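Local coordinates for protein putative hydrolase (Campylobacter jejuni, PDB 3D6L) that forms a hexameric hot dog fold thioesterase that probably hydrolyses the thioester bond of long-chain fatty acyl-CoA, at residues 5-10 against 70-75; 22-27 against 63-68; 44-49 against 126-131; 79-84 against 119-124; 85-90 against 108-113. All blocks are in the same frame, centred on the assembly; numbering follows the deposited sequence.

Interaction 1. Residues 5-10 against 70-75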
# COMPACT_ATOMS: atom_id res chain seq x y z
N GLY A 5 -12.02 -28.84 3.38
CA GLY A 5 -11.97 -28.12 4.66
C GLY A 5 -12.51 -26.71 4.56
O GLY A 5 -13.15 -26.35 3.57
N GLU A 6 -12.27 -25.92 5.61
CA GLU A 6 -12.59 -24.50 5.59
C GLU A 6 -11.45 -23.70 4.95
O GLU A 6 -10.33 -24.21 4.81
CB GLU A 6 -12.97 -24.00 7.01
CG GLU A 6 -11.90 -24.12 8.08
CD GLU A 6 -12.22 -23.31 9.35
OE1 GLU A 6 -13.33 -23.48 9.92
OE2 GLU A 6 -11.34 -22.52 9.79
N PRO A 7 -11.72 -22.44 4.52
CA PRO A 7 -10.70 -21.65 3.84
C PRO A 7 -9.47 -21.40 4.70
O PRO A 7 -9.60 -21.22 5.92
CB PRO A 7 -11.41 -20.31 3.57
CG PRO A 7 -12.85 -20.62 3.65
CD PRO A 7 -12.99 -21.70 4.64
N LYS A 8 -8.30 -21.39 4.07
CA LYS A 8 -7.05 -21.05 4.73
C LYS A 8 -6.88 -19.53 4.78
O LYS A 8 -6.25 -19.00 5.70
CB LYS A 8 -5.86 -21.72 4.04
CG LYS A 8 -5.93 -23.25 4.04
CD LYS A 8 -5.55 -23.83 5.40
CE LYS A 8 -6.39 -25.06 5.75
NZ LYS A 8 -6.45 -26.11 4.67
N LEU A 9 -7.44 -18.86 3.78
CA LEU A 9 -7.52 -17.40 3.74
C LEU A 9 -8.90 -16.97 3.31
O LEU A 9 -9.56 -17.66 2.53
CB LEU A 9 -6.48 -16.83 2.78
CG LEU A 9 -5.29 -16.04 3.32
CD1 LEU A 9 -4.55 -16.78 4.42
CD2 LEU A 9 -4.33 -15.71 2.18
N LYS A 10 -9.33 -15.82 3.83
CA LYS A 10 -10.60 -15.20 3.48
C LYS A 10 -10.41 -13.67 3.58
O LYS A 10 -10.19 -13.12 4.67
CB LYS A 10 -11.70 -15.72 4.40
CG LYS A 10 -13.12 -15.53 3.91
CD LYS A 10 -14.03 -16.64 4.46
CE LYS A 10 -15.44 -16.15 4.84
NZ LYS A 10 -16.37 -15.94 3.69
N SER A 70 -12.18 -16.54 -0.92
CA SER A 70 -11.83 -17.64 -0.03
C SER A 70 -10.84 -18.53 -0.76
O SER A 70 -11.04 -18.88 -1.91
CB SER A 70 -13.08 -18.42 0.36
OG SER A 70 -13.92 -17.64 1.19
N CYS A 71 -9.75 -18.85 -0.07
CA CYS A 71 -8.71 -19.72 -0.61
C CYS A 71 -8.70 -21.02 0.15
O CYS A 71 -8.39 -21.05 1.35
CB CYS A 71 -7.34 -19.06 -0.50
SG CYS A 71 -7.19 -17.47 -1.31
N TYR A 72 -9.02 -22.08 -0.56
CA TYR A 72 -9.03 -23.43 -0.03
C TYR A 72 -7.77 -24.15 -0.48
O TYR A 72 -7.23 -23.88 -1.55
CB TYR A 72 -10.25 -24.18 -0.55
CG TYR A 72 -11.56 -23.56 -0.14
CD1 TYR A 72 -12.14 -22.54 -0.91
CD2 TYR A 72 -12.23 -23.99 1.02
CE1 TYR A 72 -13.35 -21.97 -0.53
CE2 TYR A 72 -13.45 -23.42 1.40
CZ TYR A 72 -14.00 -22.42 0.62
OH TYR A 72 -15.20 -21.86 0.99
N SER A 73 -7.32 -25.08 0.35
CA SER A 73 -6.09 -25.81 0.09
C SER A 73 -6.22 -27.29 0.34
O SER A 73 -6.89 -27.72 1.28
CB SER A 73 -4.98 -25.25 0.96
OG SER A 73 -4.82 -23.87 0.71
N LYS A 74 -5.59 -28.08 -0.53
CA LYS A 74 -5.40 -29.49 -0.28
C LYS A 74 -3.95 -29.90 -0.54
O LYS A 74 -3.44 -29.76 -1.66
CB LYS A 74 -6.37 -30.34 -1.10
CG LYS A 74 -6.31 -31.83 -0.73
CD LYS A 74 -7.47 -32.62 -1.30
CE LYS A 74 -7.19 -34.12 -1.22
NZ LYS A 74 -7.15 -34.65 0.19
N VAL A 75 -3.28 -30.38 0.50
CA VAL A 75 -1.96 -30.96 0.33
C VAL A 75 -2.12 -32.20 -0.52
O VAL A 75 -2.82 -33.14 -0.15
CB VAL A 75 -1.29 -31.29 1.67
CG1 VAL A 75 0.09 -31.92 1.43
CG2 VAL A 75 -1.16 -30.04 2.51
O HOH W 1 -9.00 -25.30 2.69
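Cys-71 O takes the amide of Lys-8 in a bond of 2.7 Å between Lys-8 N and Cys-71 O. A second, weak bond runs from Leu-9 N to Cys-71 O at 3.4 Å. In return, Cys-71 N gives an almost straight bond (173°) to Leu-9 O, 2.9 Å away. With Lys-8 and Leu-9 both facing Cys-71, this is a classic beta bulge, placed where strand 9-12, the edge strand within this chain, joins strand 68-78 of the antiparallel hot dog sheet. A water extends the link: it donates to Glu-6 O at 2.7 Å and accepts from Ser-73 N. Packing takes over beyond these bonds. The Pro-7 ring lies over one face of Tyr-72, its CG 3.6 Å from Tyr-72 CE2, while Gly-5 O meets the ring edge in its plane, 3.6 Å from Tyr-72 CD2. Lys-8 CG sits 3.6 Å from Ser-73 OG, a hydroxyl that also makes a weak hydrogen bond to Ala-36 O of helix 26-42. On the side of the sheet where Leu-9 and Cys-71 point, their CB atoms stand 4.1 Å apart and both side chains touch that helix. Lys-10, next along, makes backbone hydrogen bonds to a second subunit.

Interaction 2. Residues 22-27 against 63-68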
# COMPACT_ATOMS: atom_id res chain seq x y z
N GLY A 22 -9.86 -2.53 -14.43
CA GLY A 22 -10.89 -2.40 -13.40
C GLY A 22 -11.26 -3.70 -12.69
O GLY A 22 -12.04 -3.69 -11.73
N ASN A 23 -10.73 -4.83 -13.16
CA ASN A 23 -10.88 -6.09 -12.45
C ASN A 23 -9.81 -6.22 -11.38
O ASN A 23 -8.79 -5.52 -11.43
CB ASN A 23 -10.83 -7.27 -13.41
CG ASN A 23 -11.97 -7.25 -14.42
OD1 ASN A 23 -13.08 -6.76 -14.14
ND2 ASN A 23 -11.70 -7.75 -15.62
N ILE A 24 -10.04 -7.11 -10.41
CA ILE A 24 -9.04 -7.37 -9.38
C ILE A 24 -7.78 -7.96 -10.02
O ILE A 24 -7.84 -8.93 -10.78
CB ILE A 24 -9.59 -8.26 -8.24
CG1 ILE A 24 -10.76 -7.58 -7.52
CG2 ILE A 24 -8.48 -8.60 -7.25
CD1 ILE A 24 -10.45 -6.20 -6.91
N PHE A 25 -6.65 -7.34 -9.70
CA PHE A 25 -5.36 -7.67 -10.27
C PHE A 25 -4.98 -9.12 -9.99
O PHE A 25 -5.07 -9.58 -8.85
CB PHE A 25 -4.33 -6.67 -9.72
CG PHE A 25 -2.91 -6.92 -10.14
CD1 PHE A 25 -1.89 -6.86 -9.19
CD2 PHE A 25 -2.58 -7.20 -11.47
CE1 PHE A 25 -0.55 -7.09 -9.55
CE2 PHE A 25 -1.25 -7.43 -11.85
CZ PHE A 25 -0.23 -7.38 -10.88
N GLY A 26 -4.59 -9.85 -11.03
CA GLY A 26 -4.21 -11.25 -10.92
C GLY A 26 -3.08 -11.50 -9.94
O GLY A 26 -3.08 -12.50 -9.24
N GLY A 27 -2.11 -10.57 -9.90
CA GLY A 27 -1.00 -10.63 -8.94
C GLY A 27 -1.41 -10.56 -7.47
O GLY A 27 -0.77 -11.18 -6.61
N VAL A 63 -12.21 -11.49 -11.10
CA VAL A 63 -12.54 -11.14 -9.72
C VAL A 63 -12.88 -9.64 -9.71
O VAL A 63 -12.20 -8.84 -10.37
CB VAL A 63 -11.38 -11.48 -8.76
CG1 VAL A 63 -11.72 -11.13 -7.32
CG2 VAL A 63 -11.02 -12.95 -8.86
N PHE A 64 -13.93 -9.27 -8.97
CA PHE A 64 -14.38 -7.88 -8.89
C PHE A 64 -14.17 -7.26 -7.51
O PHE A 64 -14.05 -7.97 -6.50
CB PHE A 64 -15.86 -7.74 -9.27
CG PHE A 64 -16.20 -8.30 -10.63
CD1 PHE A 64 -17.38 -9.00 -10.82
CD2 PHE A 64 -15.33 -8.13 -11.71
CE1 PHE A 64 -17.71 -9.53 -12.06
CE2 PHE A 64 -15.64 -8.65 -12.97
CZ PHE A 64 -16.83 -9.36 -13.14
N ILE A 65 -14.13 -5.93 -7.49
CA ILE A 65 -14.18 -5.16 -6.25
C ILE A 65 -15.36 -5.63 -5.41
O ILE A 65 -16.48 -5.80 -5.92
CB ILE A 65 -14.31 -3.64 -6.53
CG1 ILE A 65 -13.02 -3.11 -7.19
CG2 ILE A 65 -14.63 -2.86 -5.26
CD1 ILE A 65 -13.14 -1.73 -7.83
N GLY A 66 -15.12 -5.87 -4.13
CA GLY A 66 -16.19 -6.25 -3.22
C GLY A 66 -16.32 -7.73 -2.95
O GLY A 66 -16.86 -8.11 -1.92
N ASP A 67 -15.82 -8.56 -3.88
CA ASP A 67 -15.80 -10.03 -3.71
C ASP A 67 -15.14 -10.41 -2.40
O ASP A 67 -14.12 -9.83 -2.01
CB ASP A 67 -15.02 -10.73 -4.83
CG ASP A 67 -15.71 -10.67 -6.18
OD1 ASP A 67 -15.03 -11.00 -7.17
OD2 ASP A 67 -16.91 -10.30 -6.25
N ILE A 68 -15.74 -11.39 -1.72
CA ILE A 68 -15.10 -12.04 -0.59
C ILE A 68 -14.37 -13.23 -1.20
O ILE A 68 -15.01 -14.14 -1.74
CB ILE A 68 -16.14 -12.52 0.47
CG1 ILE A 68 -17.25 -11.47 0.69
CG2 ILE A 68 -15.44 -12.90 1.79
CD1 ILE A 68 -16.80 -10.09 1.16
O HOH W 2 -13.88 -4.68 -10.19
O HOH W 3 -9.39 -10.68 -12.55
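Ile-24 N donates to Val-63 O across 2.8 Å in a fairly straight bond (167°). This is the direct hydrogen bond between the loop entering helix 26-42 and the loop that leads to strand 68-78. Two waters span the gap near it. One donates to Gly-22 O at 2.6 Å and accepts from Ile-65 N; the other donates to Ile-24 O at 2.9 Å and accepts from Val-63 N.

The side chain of Ile-24 fills the space between the loops. CG1 lies beside the backbone N (chi1 -62°) and the chain then folds back at chi2 (-58°), which lays CG1 and CD1 along the backbone of Phe-64 and Ile-65. Ile-24 CG1 comes within 3.7 Å of Val-63 CG1, and Ile-24 CD1 reaches Ile-65 CG1 at 4.0 Å. The side chains of Asn-23 and Phe-64 lie side by side, pointing the same way; Asn-23 also packs on Arg-48 of a third subunit.

The second loop keeps its shape through a type II beta turn from Phe-64 to Asp-67, closed by the bond from Asp-67 N to Phe-64 O at 3.2 Å. Phe-64 N braces the turn in addition, meeting Asp-67 OD1 at 2.7 Å from above the carboxylate plane. The same oxygen forms a salt bridge with Arg-93, so two donors grip it. The contact thus joins the loop just before the N-cap residue Phe-25 to the loop before strand 68-78, beside the start of the long helix that the sheet wraps in the hot dog fold.

Interaction 3. Residues 44-49 against 126-131; sequences LSPERV and EELKRI
The short C-terminal helix 126-130 sets its backbone close to the loop between helix 26-42 and strand 48-58, the CA atoms of Leu-44 and Leu-128 being 5.6 Å apart. Two leucines carry the contact by reaching past one another. Leu-44 sends CD2 to the helix backbone, 3.5 Å from Leu-128 O and 3.6 Å from Lys-129 N, where it also meets Leu-128 CB at 3.9 Å. Leu-128 answers with CD1, which comes 3.4 Å from Leu-44 O. Its CG is anti to the carbonyl carbon (chi1 -64°) and its chain then runs out straight, so that the same methyl faces Pro-46 CD at 4.1 Å.

Lys-129 adds its CG, 4.1 Å from Leu-44 CD2, while its extended chain leads away to a hydrogen bond between NZ and Gly-79 O. The loop holds its own bend: Ser-45 OG donates to Arg-48 O at 3.1 Å, from above the carbonyl plane. Leu-44 is further enclosed by Val-75 and Val-78 of strand 68-78 and by Ile-124, and Pro-46 packs on Gly-98 of a second subunit.

Between the two segments themselves the chemistry is thus almost wholly apolar. Methyl groups lie against backbone carbonyls and aliphatic carbons, and no polar bond fixes the register. The helix is probably held on the loop mainly by the packing of Leu-44 and Leu-128, with the lysine tail giving a directional polar tie to the neighbouring turn.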
# COMPACT_ATOMS: atom_id res chain seq x y z
N LEU A 44 2.55 -29.43 7.80
CA LEU A 44 3.57 -30.47 7.72
C LEU A 44 4.95 -29.95 8.10
O LEU A 44 5.89 -30.73 8.20
CB LEU A 44 3.58 -31.09 6.33
CG LEU A 44 2.49 -32.13 6.14
CD1 LEU A 44 1.93 -32.08 4.73
CD2 LEU A 44 3.01 -33.51 6.47
N SER A 45 5.04 -28.64 8.32
CA SER A 45 6.30 -27.97 8.61
C SER A 45 6.04 -26.64 9.32
O SER A 45 6.16 -25.58 8.71
CB SER A 45 7.08 -27.74 7.32
OG SER A 45 8.23 -26.96 7.54
N PRO A 46 5.69 -26.70 10.62
CA PRO A 46 5.17 -25.59 11.43
C PRO A 46 5.99 -24.28 11.41
O PRO A 46 5.39 -23.20 11.30
CB PRO A 46 5.12 -26.17 12.84
CG PRO A 46 4.97 -27.64 12.63
CD PRO A 46 5.82 -27.93 11.43
N GLU A 47 7.31 -24.38 11.51
CA GLU A 47 8.17 -23.18 11.62
C GLU A 47 8.18 -22.28 10.38
O GLU A 47 7.93 -21.08 10.49
CB GLU A 47 9.62 -23.54 11.97
CG GLU A 47 9.86 -23.74 13.47
CD GLU A 47 9.82 -25.21 13.87
OE1 GLU A 47 9.13 -26.01 13.19
OE2 GLU A 47 10.50 -25.56 14.87
N ARG A 48 8.48 -22.86 9.22
CA ARG A 48 8.67 -22.08 8.00
C ARG A 48 8.62 -22.96 6.75
O ARG A 48 9.06 -24.11 6.75
CB ARG A 48 10.02 -21.34 8.06
CG ARG A 48 10.20 -20.24 7.02
CD ARG A 48 11.63 -19.76 6.95
NE ARG A 48 11.87 -19.03 5.71
CZ ARG A 48 12.99 -18.38 5.40
NH1 ARG A 48 14.01 -18.34 6.25
NH2 ARG A 48 13.08 -17.75 4.25
N VAL A 49 8.05 -22.42 5.68
CA VAL A 49 8.20 -23.01 4.36
C VAL A 49 8.66 -21.92 3.39
O VAL A 49 8.36 -20.74 3.59
CB VAL A 49 6.91 -23.72 3.86
CG1 VAL A 49 6.59 -24.96 4.71
CG2 VAL A 49 5.71 -22.76 3.80
N GLU A 126 7.92 -37.92 9.89
CA GLU A 126 7.03 -39.01 9.47
C GLU A 126 5.68 -39.01 10.22
O GLU A 126 4.67 -39.47 9.68
CB GLU A 126 7.73 -40.40 9.53
CG GLU A 126 8.97 -40.48 10.47
CD GLU A 126 9.51 -41.91 10.68
OE1 GLU A 126 10.14 -42.46 9.74
OE2 GLU A 126 9.33 -42.47 11.79
N GLU A 127 5.67 -38.45 11.43
CA GLU A 127 4.45 -38.33 12.22
C GLU A 127 3.41 -37.40 11.58
O GLU A 127 2.23 -37.74 11.52
CB GLU A 127 4.76 -37.85 13.64
CG GLU A 127 3.51 -37.72 14.51
CD GLU A 127 3.83 -37.23 15.91
OE1 GLU A 127 4.71 -37.84 16.56
OE2 GLU A 127 3.19 -36.26 16.37
N LEU A 128 3.86 -36.23 11.13
CA LEU A 128 2.97 -35.26 10.50
C LEU A 128 2.48 -35.78 9.15
O LEU A 128 1.35 -35.51 8.76
CB LEU A 128 3.67 -33.91 10.34
CG LEU A 128 4.07 -33.16 11.61
CD1 LEU A 128 4.82 -31.90 11.22
CD2 LEU A 128 2.87 -32.83 12.49
N LYS A 129 3.35 -36.52 8.46
CA LYS A 129 2.96 -37.22 7.24
C LYS A 129 1.87 -38.25 7.54
O LYS A 129 0.90 -38.34 6.79
CB LYS A 129 4.15 -37.91 6.58
CG LYS A 129 5.16 -36.96 5.97
CD LYS A 129 6.05 -37.72 5.01
CE LYS A 129 7.41 -37.07 4.88
NZ LYS A 129 8.32 -37.92 4.07
N ARG A 130 2.04 -39.01 8.63
CA ARG A 130 1.06 -40.03 9.03
C ARG A 130 -0.31 -39.45 9.35
O ARG A 130 -1.33 -39.99 8.91
CB ARG A 130 1.56 -40.87 10.22
CG ARG A 130 2.46 -42.04 9.83
CD ARG A 130 2.63 -43.05 10.98
NE ARG A 130 3.11 -42.43 12.21
CZ ARG A 130 4.39 -42.19 12.51
NH1 ARG A 130 5.35 -42.54 11.67
NH2 ARG A 130 4.70 -41.61 13.66
N ILE A 131 -0.35 -38.34 10.10
CA ILE A 131 -1.63 -37.72 10.47
C ILE A 131 -2.29 -36.94 9.34
O ILE A 131 -3.41 -36.44 9.50
CB ILE A 131 -1.54 -36.85 11.77
CG1 ILE A 131 -0.52 -35.73 11.63
CG2 ILE A 131 -1.24 -37.72 12.98
CD1 ILE A 131 -0.55 -34.74 12.78

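Interaction 4. Residues 79-84 against 119-124; sequences GNTSIS and GKKNPI
Ile-124 N bonds to Asn-80 O at 3.0 Å, nearly straight at 169°, and so fastens the chain after strand 100-115 to the tight turn between strands 68-78 and 82-94 of the hot dog sheet. These two strands are consecutive antiparallel neighbours, a beta hairpin, and the bond from Gly-79 N to Ser-82 O (2.9 Å) closes its turn.

The packed side of the contact belongs to Ile-124. Its CG1 stands beside the backbone N (chi1 -56°) and the chain then continues extended, carrying CD1 inward across the turn. There Ile-124 CD1 lies 3.7 Å from Ile-83 CG1, the two side chains meeting at a slant, and equally close to Ser-82 O. Behind this terminal methyl, Ile-124 CG1 rests 3.7 Å from Asn-80 O, the oxygen that accepts the amide bond. Val-78 and Leu-44 also touch Ile-124, so its side chain is buried.

The outer side is much looser. Asn-80 and Pro-123 lie alongside each other and point the same way, with Asn-80 OD1 3.9 Å from Pro-123 CB; both are exposed. Farther out, the extended aliphatic chain of Lys-121 crosses Thr-81 at about a right angle and touches it lightly, Lys-121 CD being 4.1 Å from Thr-81 OG1. Backbone bonds from both Thr-81 and Asn-122 to Ser-114 of strand 100-115 keep the two pieces side by side here. Between the tight and loose zones sits Thr-81, whose CG2 turns toward the incoming loop and stops 3.5 Å from Asn-122 O.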
# COMPACT_ATOMS: atom_id res chain seq x y z
N GLY A 79 7.00 -35.01 -0.14
CA GLY A 79 8.24 -35.70 -0.43
C GLY A 79 9.05 -35.79 0.84
O GLY A 79 8.49 -35.91 1.93
N ASN A 80 10.37 -35.74 0.71
CA ASN A 80 11.27 -35.76 1.85
C ASN A 80 11.32 -34.37 2.51
O ASN A 80 11.26 -34.26 3.74
CB ASN A 80 12.65 -36.28 1.41
CG ASN A 80 13.80 -35.72 2.23
OD1 ASN A 80 14.03 -36.13 3.38
ND2 ASN A 80 14.56 -34.80 1.63
N THR A 81 11.40 -33.32 1.68
CA THR A 81 11.34 -31.92 2.15
C THR A 81 10.27 -31.06 1.44
O THR A 81 9.95 -29.96 1.91
CB THR A 81 12.70 -31.19 2.01
OG1 THR A 81 13.14 -31.26 0.65
CG2 THR A 81 13.76 -31.80 2.92
N SER A 82 9.73 -31.55 0.33
CA SER A 82 8.83 -30.73 -0.49
C SER A 82 7.36 -31.01 -0.19
O SER A 82 7.02 -32.11 0.24
CB SER A 82 9.12 -30.93 -1.98
OG SER A 82 8.62 -32.18 -2.43
N ILE A 83 6.51 -30.01 -0.42
CA ILE A 83 5.07 -30.10 -0.15
C ILE A 83 4.23 -29.46 -1.27
O ILE A 83 4.33 -28.25 -1.51
CB ILE A 83 4.69 -29.42 1.20
CG1 ILE A 83 5.62 -29.88 2.34
CG2 ILE A 83 3.22 -29.67 1.54
CD1 ILE A 83 5.65 -28.94 3.54
N SER A 84 3.40 -30.26 -1.93
CA SER A 84 2.53 -29.76 -2.99
C SER A 84 1.12 -29.48 -2.52
O SER A 84 0.52 -30.28 -1.78
CB SER A 84 2.49 -30.74 -4.16
OG SER A 84 3.80 -30.92 -4.66
N GLY A 119 16.28 -21.07 7.11
CA GLY A 119 16.21 -21.38 5.68
C GLY A 119 16.96 -22.59 5.17
O GLY A 119 17.20 -22.70 3.96
N LYS A 120 17.33 -23.51 6.06
CA LYS A 120 17.99 -24.75 5.64
C LYS A 120 16.98 -25.88 5.54
O LYS A 120 16.03 -25.93 6.32
CB LYS A 120 19.14 -25.11 6.59
CG LYS A 120 20.23 -24.03 6.68
CD LYS A 120 21.54 -24.58 7.27
CE LYS A 120 22.45 -25.20 6.19
NZ LYS A 120 23.69 -25.79 6.77
N LYS A 121 17.18 -26.78 4.58
CA LYS A 121 16.23 -27.88 4.37
C LYS A 121 15.96 -28.67 5.65
O LYS A 121 16.88 -29.06 6.36
CB LYS A 121 16.68 -28.79 3.22
CG LYS A 121 16.32 -28.23 1.85
CD LYS A 121 16.68 -29.17 0.70
CE LYS A 121 16.20 -28.60 -0.63
NZ LYS A 121 16.60 -29.44 -1.81
N ASN A 122 14.68 -28.85 5.92
CA ASN A 122 14.20 -29.57 7.10
C ASN A 122 13.44 -30.80 6.60
O ASN A 122 12.40 -30.66 5.96
CB ASN A 122 13.28 -28.63 7.92
CG ASN A 122 12.97 -29.16 9.34
OD1 ASN A 122 13.43 -30.23 9.74
ND2 ASN A 122 12.18 -28.39 10.09
N PRO A 123 13.97 -32.01 6.83
CA PRO A 123 13.18 -33.20 6.47
C PRO A 123 11.88 -33.25 7.26
O PRO A 123 11.89 -33.04 8.47
CB PRO A 123 14.10 -34.37 6.85
CG PRO A 123 15.47 -33.79 6.85
CD PRO A 123 15.29 -32.39 7.38
N ILE A 124 10.78 -33.50 6.55
CA ILE A 124 9.45 -33.53 7.17
C ILE A 124 9.32 -34.77 8.06
O ILE A 124 9.68 -35.88 7.65
CB ILE A 124 8.33 -33.52 6.09
CG1 ILE A 124 8.48 -32.30 5.17
CG2 ILE A 124 6.95 -33.54 6.75
CD1 ILE A 124 7.77 -32.42 3.84

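Interaction 5. Residues 85-90 against 108-113; sequences VEVEVT and ALVTYV
In both Val-85 and Val-87, CG1 is anti to the backbone N (chi1 -179° in Val-85), which leaves CG2 as the branch that meets the neighbouring strand. Val-85 CG2 approaches Tyr-112 CE1 at 4.0 Å, while Val-87 CG2 reaches Val-110 CG2 at 4.2 Å. These groups, with Ala-108, lie on the side of the sheet that helix 26-42 covers: Ile-33 packs on Ala-108 and Val-110, and Tyr-112 OH bonds to Asp-34 O.

On the other side, Glu-86 bends at chi2 (71°) and crosses Leu-109 at about a right angle. Its carboxylate ends near Ala-108 O without bonding to it, both being acceptors; OE2 has a weak hydrogen bond with Ser-107 OG instead. Leu-109 CD2 in turn covers Val-85 O at 3.5 Å.

Four backbone bonds hold the strands in register. Val-85 N to Val-110 O and Val-110 N to Val-85 O are each 2.8 Å; Val-87 N reaches Ala-108 O at 2.7 Å, nearly straight at 175°, and Ala-108 N reaches Val-87 O at 2.9 Å. Val-85 with Val-110 and Val-87 with Ala-108 are thus hydrogen-bonded antiparallel pairs, flanking the non-hydrogen-bonded pair of Glu-86 with Leu-109, in the long beta hairpin at the middle of the hot dog sheet.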
# COMPACT_ATOMS: atom_id res chain seq x y z
N VAL A 85 0.58 -28.35 -2.96
CA VAL A 85 -0.71 -27.89 -2.48
C VAL A 85 -1.55 -27.43 -3.65
O VAL A 85 -1.12 -26.61 -4.45
CB VAL A 85 -0.55 -26.73 -1.45
CG1 VAL A 85 -1.91 -26.27 -0.94
CG2 VAL A 85 0.33 -27.16 -0.27
N GLU A 86 -2.76 -27.98 -3.75
CA GLU A 86 -3.74 -27.45 -4.67
C GLU A 86 -4.50 -26.33 -3.97
O GLU A 86 -5.04 -26.53 -2.87
CB GLU A 86 -4.70 -28.53 -5.18
CG GLU A 86 -5.69 -28.03 -6.25
CD GLU A 86 -5.05 -27.73 -7.60
OE1 GLU A 86 -4.21 -28.53 -8.07
OE2 GLU A 86 -5.40 -26.69 -8.21
N VAL A 87 -4.53 -25.16 -4.59
CA VAL A 87 -5.25 -24.03 -4.04
C VAL A 87 -6.40 -23.67 -4.96
O VAL A 87 -6.21 -23.51 -6.16
CB VAL A 87 -4.33 -22.80 -3.82
CG1 VAL A 87 -5.12 -21.62 -3.25
CG2 VAL A 87 -3.16 -23.16 -2.89
N GLU A 88 -7.59 -23.57 -4.38
CA GLU A 88 -8.77 -23.19 -5.12
C GLU A 88 -9.31 -21.91 -4.54
O GLU A 88 -9.50 -21.80 -3.33
CB GLU A 88 -9.84 -24.28 -5.05
CG GLU A 88 -9.45 -25.58 -5.73
CD GLU A 88 -9.47 -25.49 -7.24
OE1 GLU A 88 -10.13 -24.58 -7.79
OE2 GLU A 88 -8.82 -26.34 -7.89
N VAL A 89 -9.58 -20.94 -5.40
CA VAL A 89 -10.10 -19.66 -4.96
C VAL A 89 -11.55 -19.51 -5.41
O VAL A 89 -11.88 -19.76 -6.57
CB VAL A 89 -9.22 -18.49 -5.49
CG1 VAL A 89 -9.62 -17.19 -4.84
CG2 VAL A 89 -7.75 -18.77 -5.24
N THR A 90 -12.42 -19.12 -4.47
CA THR A 90 -13.82 -18.82 -4.76
C THR A 90 -14.14 -17.35 -4.45
O THR A 90 -13.66 -16.81 -3.46
CB THR A 90 -14.78 -19.72 -3.94
OG1 THR A 90 -14.74 -19.34 -2.56
CG2 THR A 90 -14.40 -21.20 -4.06
N ALA A 108 -4.61 -23.22 -8.57
CA ALA A 108 -3.15 -23.33 -8.65
C ALA A 108 -2.58 -24.53 -7.91
O ALA A 108 -3.16 -25.01 -6.94
CB ALA A 108 -2.47 -22.04 -8.16
N LEU A 109 -1.43 -24.99 -8.38
CA LEU A 109 -0.66 -26.05 -7.73
C LEU A 109 0.67 -25.44 -7.29
O LEU A 109 1.51 -25.13 -8.13
CB LEU A 109 -0.39 -27.19 -8.72
CG LEU A 109 -0.46 -28.66 -8.30
CD1 LEU A 109 0.32 -29.50 -9.32
CD2 LEU A 109 0.01 -28.93 -6.87
N VAL A 110 0.86 -25.28 -5.99
CA VAL A 110 2.05 -24.61 -5.46
C VAL A 110 2.92 -25.62 -4.71
O VAL A 110 2.39 -26.50 -4.02
CB VAL A 110 1.67 -23.44 -4.48
CG1 VAL A 110 2.83 -22.47 -4.33
CG2 VAL A 110 0.43 -22.68 -4.95
N THR A 111 4.23 -25.49 -4.83
CA THR A 111 5.15 -26.36 -4.09
C THR A 111 6.05 -25.57 -3.14
O THR A 111 6.59 -24.52 -3.49
CB THR A 111 5.98 -27.27 -5.04
OG1 THR A 111 5.12 -27.89 -6.00
CG2 THR A 111 6.70 -28.37 -4.25
N TYR A 112 6.19 -26.11 -1.93
CA TYR A 112 6.96 -25.48 -0.87
C TYR A 112 8.04 -26.45 -0.40
O TYR A 112 7.90 -27.66 -0.57
CB TYR A 112 6.03 -25.12 0.31
CG TYR A 112 4.89 -24.22 -0.09
CD1 TYR A 112 3.68 -24.75 -0.54
CD2 TYR A 112 5.02 -22.84 -0.04
CE1 TYR A 112 2.62 -23.92 -0.93
CE2 TYR A 112 3.98 -21.99 -0.42
CZ TYR A 112 2.79 -22.53 -0.87
OH TYR A 112 1.77 -21.69 -1.26
N VAL A 113 9.11 -25.92 0.16
CA VAL A 113 10.10 -26.75 0.82
C VAL A 113 10.01 -26.48 2.32
O VAL A 113 9.85 -25.33 2.74
CB VAL A 113 11.54 -26.51 0.26
CG1 VAL A 113 12.01 -25.09 0.53
CG2 VAL A 113 12.52 -27.51 0.84

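The contacts are arranged around one antiparallel sheet, whose strands run in the order 9-12, 68-78, 82-94, 100-115, 48-58. Interactions 1 and 5, with centres 10 Å apart, lie near the centre of the chain and share the 68-78/82-94 border through backbone bonds. Interactions 3 and 4 lie together at one end, centres 9 Å apart, and interaction 2 sits in the loops beyond the other, its centre 33 Å from each of theirs. Along the chain, interaction 2 nests within the loop closed by interaction 1, and interaction 5 within interaction 4, itself within interaction 3. The C-terminal segment thus packs at that end of the sheet where interactions 3 and 4 meet, while interactions 1, 2 and 3 also touch neighbouring subunits.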